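Local coordinates for protein putative transcriptional coactivator P15 (Enterobacteria phage t5, PDB 4BG7) that probably binds DNA as a phage homolog of the eukaryotic transcription coactivator PC4 and is implicated in recombination-dependent DNA replication, at residues 17-20 / 26-29; 46-49 / 53-56. All coordinates share one frame; numbering follows the deposited sequence.

How the contacts relate
Contacts 1 and 2 sit in one antiparallel sheet: contact 1 joins strands 13-23 and 26-35, contact 2 joins strands 38-48 and 54-64, and their centres lie about 11 Å apart. The seam between them runs along strands 26-35 and 38-48, where Q27 N lies 2.8 Å from W46 O, a probable hydrogen bond. Beside this bond, side chains of the two contacts pack together: R29 NH2 comes within 3.3 Å of W46 CE3 in a cation-pi pair, and W54 CZ3 packs against Q27 CB. Contact 1 lies nearer the middle of the chain and also meets the second subunit; contact 2 is a surface hairpin end, its centre about 17 Å from the centre of the chain.

Contact 1 of 2, residues 17-20 / 26-29; sequences SIIL and EQVR
I19 lies alongside R29 on one face of the sheet, the two side chains pointing the same way, and I19 CG1 sits over a face of the guanidinium, offset toward its rim, 3.7 Å from R29 NE. The same isoleucine crosses Q27 at about a right angle, with I19 CG2 3.8 Å from Q27 NE2. On the other flank S17 OG comes close to the aliphatic part of R29, 3.0 Å from R29 CD. Q27 holds the edge of the guanidinium: its chain, extended beyond CG, brings OE1 within 2.8 Å of R29 NE, which donates from above the carbonyl plane. R29 NH2 also turns to Q27 OE1, but its 2.5 Å is too short to be taken at face value. Such a grip would limit the rotation of guanidinium and amide, and W46 is a further, cation-pi partner of R29. One residue on from I19, L20 N donates to V28 O at 2.9 Å, and L20 CD1 meets V28 CG1 at 4.2 Å. L20 also packs on A76 of the second subunit, and Q72 NE2 of that subunit is hydrogen-bonded to I19 O. I19 and R29 form a non-hydrogen-bonded antiparallel pair in the first beta hairpin of the PC4-like sheet.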
loop_
_atom_site.group_PDB
_atom_site.type_symbol
_atom_site.label_atom_id
_atom_site.label_comp_id
_atom_site.label_asym_id
_atom_site.label_seq_id
_atom_site.Cartn_x
_atom_site.Cartn_y
_atom_site.Cartn_z
ATOM N N SER A 17 -11.058 -2.364 6.385
ATOM C CA SER A 17 -9.867 -2.112 7.184
ATOM C C SER A 17 -9.252 -3.446 7.548
ATOM O O SER A 17 -9.954 -4.235 8.203
ATOM C CB SER A 17 -10.251 -1.368 8.453
ATOM O OG SER A 17 -9.120 -1.061 9.234
ATOM N N ILE A 18 -7.997 -3.689 7.141
ATOM C CA ILE A 18 -7.253 -4.954 7.445
ATOM C C ILE A 18 -5.919 -4.709 8.113
ATOM O O ILE A 18 -5.052 -3.955 7.612
ATOM C CB ILE A 18 -7.065 -5.868 6.167
ATOM C CG1 ILE A 18 -8.401 -6.149 5.547
ATOM C CG2 ILE A 18 -6.405 -7.217 6.542
ATOM C CD1 ILE A 18 -8.340 -6.867 4.237
ATOM N N ILE A 19 -5.724 -5.307 9.292
ATOM C CA ILE A 19 -4.482 -5.157 9.965
ATOM C C ILE A 19 -3.308 -5.697 9.144
ATOM O O ILE A 19 -3.393 -6.766 8.602
ATOM C CB ILE A 19 -4.478 -5.805 11.382
ATOM C CG1 ILE A 19 -5.564 -5.180 12.286
ATOM C CG2 ILE A 19 -3.116 -5.553 11.995
ATOM C CD1 ILE A 19 -6.204 -6.080 13.361
ATOM N N LEU A 20 -2.238 -4.942 9.067
ATOM C CA LEU A 20 -0.990 -5.381 8.491
ATOM C C LEU A 20 -0.044 -5.769 9.644
ATOM O O LEU A 20 0.293 -6.930 9.749
ATOM C CB LEU A 20 -0.368 -4.293 7.604
ATOM C CG LEU A 20 -1.158 -3.893 6.319
ATOM C CD1 LEU A 20 -0.413 -2.872 5.500
ATOM C CD2 LEU A 20 -1.586 -5.041 5.422
ATOM N N GLU A 26 1.487 1.696 17.872
ATOM C CA GLU A 26 0.977 2.238 16.627
ATOM C C GLU A 26 0.708 1.036 15.669
ATOM O O GLU A 26 1.586 0.226 15.397
ATOM C CB GLU A 26 1.977 3.221 16.047
ATOM C CG GLU A 26 1.677 3.603 14.621
ATOM C CD GLU A 26 2.222 4.952 14.274
ATOM O OE1 GLU A 26 1.664 5.945 14.787
ATOM O OE2 GLU A 26 3.196 5.026 13.496
ATOM N N GLN A 27 -0.511 0.893 15.206
ATOM C CA GLN A 27 -0.913 -0.226 14.348
ATOM C C GLN A 27 -1.269 0.213 12.898
ATOM O O GLN A 27 -1.965 1.217 12.706
ATOM C CB GLN A 27 -2.109 -0.866 14.944
ATOM C CG GLN A 27 -2.900 -1.753 14.029
ATOM C CD GLN A 27 -3.976 -2.554 14.747
ATOM O OE1 GLN A 27 -5.121 -2.168 14.831
ATOM N NE2 GLN A 27 -3.587 -3.721 15.255
ATOM N N VAL A 28 -0.850 -0.567 11.891
ATOM C CA VAL A 28 -0.954 -0.152 10.487
ATOM C C VAL A 28 -2.097 -0.916 9.819
ATOM O O VAL A 28 -2.027 -2.120 9.710
ATOM C CB VAL A 28 0.380 -0.455 9.740
ATOM C CG1 VAL A 28 0.362 0.131 8.359
ATOM C CG2 VAL A 28 1.574 0.087 10.506
ATOM N N ARG A 29 -3.176 -0.231 9.399
ATOM C CA ARG A 29 -4.295 -0.913 8.703
ATOM C C ARG A 29 -4.482 -0.480 7.270
ATOM O O ARG A 29 -4.606 0.705 6.975
ATOM C CB ARG A 29 -5.648 -0.755 9.401
ATOM C CG ARG A 29 -5.632 -1.307 10.803
ATOM C CD ARG A 29 -7.019 -1.614 11.279
ATOM N NE ARG A 29 -6.902 -1.802 12.705
ATOM C CZ ARG A 29 -7.880 -2.209 13.509
ATOM N NH1 ARG A 29 -9.085 -2.491 13.014
ATOM N NH2 ARG A 29 -7.619 -2.315 14.828
#

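Contact 2 of 2, residues 46-49 / 53-56; sequences WLLD and EWFP
Strands 38-48 and 54-64 form a beta hairpin of the PC4-like sheet, and this contact is the end of it next to the turn. L47 and F55 make the hydrogen-bonded antiparallel pair, L47 N to F55 O and F55 N to L47 O both 2.9 Å, flanked by the non-hydrogen-bonded pairs W46 with P56 and L48 with W54. Both flanking pairs make a CH-pi contact, an aliphatic carbon over the face of an indole six-membered ring. P56 CB stands 3.7 Å from the centroid of the W46 six-membered ring, 5° off its normal, while the edge of that indole meets W54, W46 CE3 to W54 CB. Further along, L48 CD2 takes the equivalent place 3.6 Å from the centroid of the six-membered ring of W54, again almost straight above. Toward the turn D49 N donates to E53 O, and the return bond, E53 N to D49 OD1 (3.0 Å), meets the carboxylate from above its plane. CG of D49 lies between its backbone N and carbonyl carbon (chi1 86°), which swings the carboxylate across to E53 and F55; OD2 comes 3.2 Å from F55 CE1, the two planes 39° apart. A water donates to D49 OD2 and, weakly, to E53 OE1. The main chain is thus pinned at both ends of the turn by the paired bonds of D49 and E53, and N51 and the water both donate to D49 OD2, which would probably offset part of its charge next to E53.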
loop_
_atom_site.group_PDB
_atom_site.type_symbol
_atom_site.label_atom_id
_atom_site.label_comp_id
_atom_site.label_asym_id
_atom_site.label_seq_id
_atom_site.Cartn_x
_atom_site.Cartn_y
_atom_site.Cartn_z
ATOM N N TRP A 46 -4.156 3.083 13.725
ATOM C CA TRP A 46 -4.826 2.884 15.016
ATOM C C TRP A 46 -3.844 2.938 16.165
ATOM O O TRP A 46 -2.720 2.455 16.029
ATOM C CB TRP A 46 -5.578 1.626 14.982
ATOM C CG TRP A 46 -6.658 1.620 13.928
ATOM C CD1 TRP A 46 -6.499 1.936 12.593
ATOM C CD2 TRP A 46 -8.018 1.180 14.039
ATOM N NE1 TRP A 46 -7.638 1.776 11.919
ATOM C CE2 TRP A 46 -8.609 1.361 12.723
ATOM C CE3 TRP A 46 -8.824 0.747 15.081
ATOM C CZ2 TRP A 46 -9.937 1.053 12.454
ATOM C CZ3 TRP A 46 -10.149 0.446 14.817
ATOM C CH2 TRP A 46 -10.697 0.570 13.534
ATOM N N LEU A 47 -4.213 3.564 17.299
ATOM C CA LEU A 47 -3.302 3.702 18.405
ATOM C C LEU A 47 -3.872 3.084 19.648
ATOM O O LEU A 47 -5.060 3.133 19.880
ATOM C CB LEU A 47 -3.023 5.202 18.728
ATOM C CG LEU A 47 -1.732 5.794 18.169
ATOM C CD1 LEU A 47 -1.586 5.393 16.691
ATOM C CD2 LEU A 47 -1.722 7.300 18.315
ATOM N N LEU A 48 -2.985 2.566 20.491
ATOM C CA LEU A 48 -3.378 1.978 21.763
ATOM C C LEU A 48 -3.682 3.061 22.750
ATOM O O LEU A 48 -2.967 4.035 22.770
ATOM C CB LEU A 48 -2.254 1.112 22.335
ATOM C CG LEU A 48 -2.066 -0.313 21.795
ATOM C CD1 LEU A 48 -0.797 -0.935 22.427
ATOM C CD2 LEU A 48 -3.327 -1.129 22.063
ATOM N N ASP A 49 -4.698 2.851 23.583
ATOM C CA ASP A 49 -4.856 3.574 24.808
ATOM C C ASP A 49 -4.195 2.871 25.957
ATOM O O ASP A 49 -3.619 1.782 25.761
ATOM C CB ASP A 49 -6.311 3.977 25.079
ATOM C CG ASP A 49 -7.158 2.903 25.792
ATOM O OD1 ASP A 49 -6.766 1.703 25.868
ATOM O OD2 ASP A 49 -8.247 3.325 26.269
ATOM N N GLU A 53 -6.713 -0.911 24.359
ATOM C CA GLU A 53 -7.713 -0.974 23.307
ATOM C C GLU A 53 -7.227 -0.094 22.154
ATOM O O GLU A 53 -6.554 0.917 22.370
ATOM C CB GLU A 53 -9.067 -0.480 23.840
ATOM C CG GLU A 53 -9.591 -1.331 25.000
ATOM C CD GLU A 53 -10.931 -0.903 25.540
ATOM O OE1 GLU A 53 -11.436 0.164 25.183
ATOM O OE2 GLU A 53 -11.507 -1.635 26.359
ATOM N N TRP A 54 -7.617 -0.457 20.936
ATOM C CA TRP A 54 -7.228 0.222 19.691
ATOM C C TRP A 54 -8.247 1.271 19.355
ATOM O O TRP A 54 -9.468 1.019 19.351
ATOM C CB TRP A 54 -7.203 -0.762 18.544
ATOM C CG TRP A 54 -6.085 -1.739 18.688
ATOM C CD1 TRP A 54 -6.177 -3.089 19.033
ATOM C CD2 TRP A 54 -4.672 -1.468 18.539
ATOM N NE1 TRP A 54 -4.937 -3.638 19.103
ATOM C CE2 TRP A 54 -3.985 -2.726 18.810
ATOM C CE3 TRP A 54 -3.924 -0.352 18.244
ATOM C CZ2 TRP A 54 -2.633 -2.822 18.779
ATOM C CZ3 TRP A 54 -2.551 -0.458 18.225
ATOM C CH2 TRP A 54 -1.924 -1.686 18.474
ATOM N N PHE A 55 -7.737 2.477 19.115
ATOM C CA PHE A 55 -8.529 3.624 18.787
ATOM C C PHE A 55 -8.143 4.048 17.358
ATOM O O PHE A 55 -6.992 4.378 17.108
ATOM C CB PHE A 55 -8.221 4.774 19.768
ATOM C CG PHE A 55 -8.934 4.656 21.070
ATOM C CD1 PHE A 55 -8.513 3.723 22.028
ATOM C CD2 PHE A 55 -9.997 5.507 21.394
ATOM C CE1 PHE A 55 -9.183 3.598 23.227
ATOM C CE2 PHE A 55 -10.698 5.367 22.583
ATOM C CZ PHE A 55 -10.274 4.435 23.522
ATOM N N PRO A 56 -9.098 4.078 16.432
ATOM C CA PRO A 56 -8.822 4.645 15.096
ATOM C C PRO A 56 -8.441 6.090 15.180
ATOM O O PRO A 56 -9.129 6.851 15.864
ATOM C CB PRO A 56 -10.134 4.499 14.345
ATOM C CG PRO A 56 -11.203 4.236 15.360
ATOM C CD PRO A 56 -10.516 3.734 16.623
HETATM O O HOH W 1 -10.373 1.961 26.802
#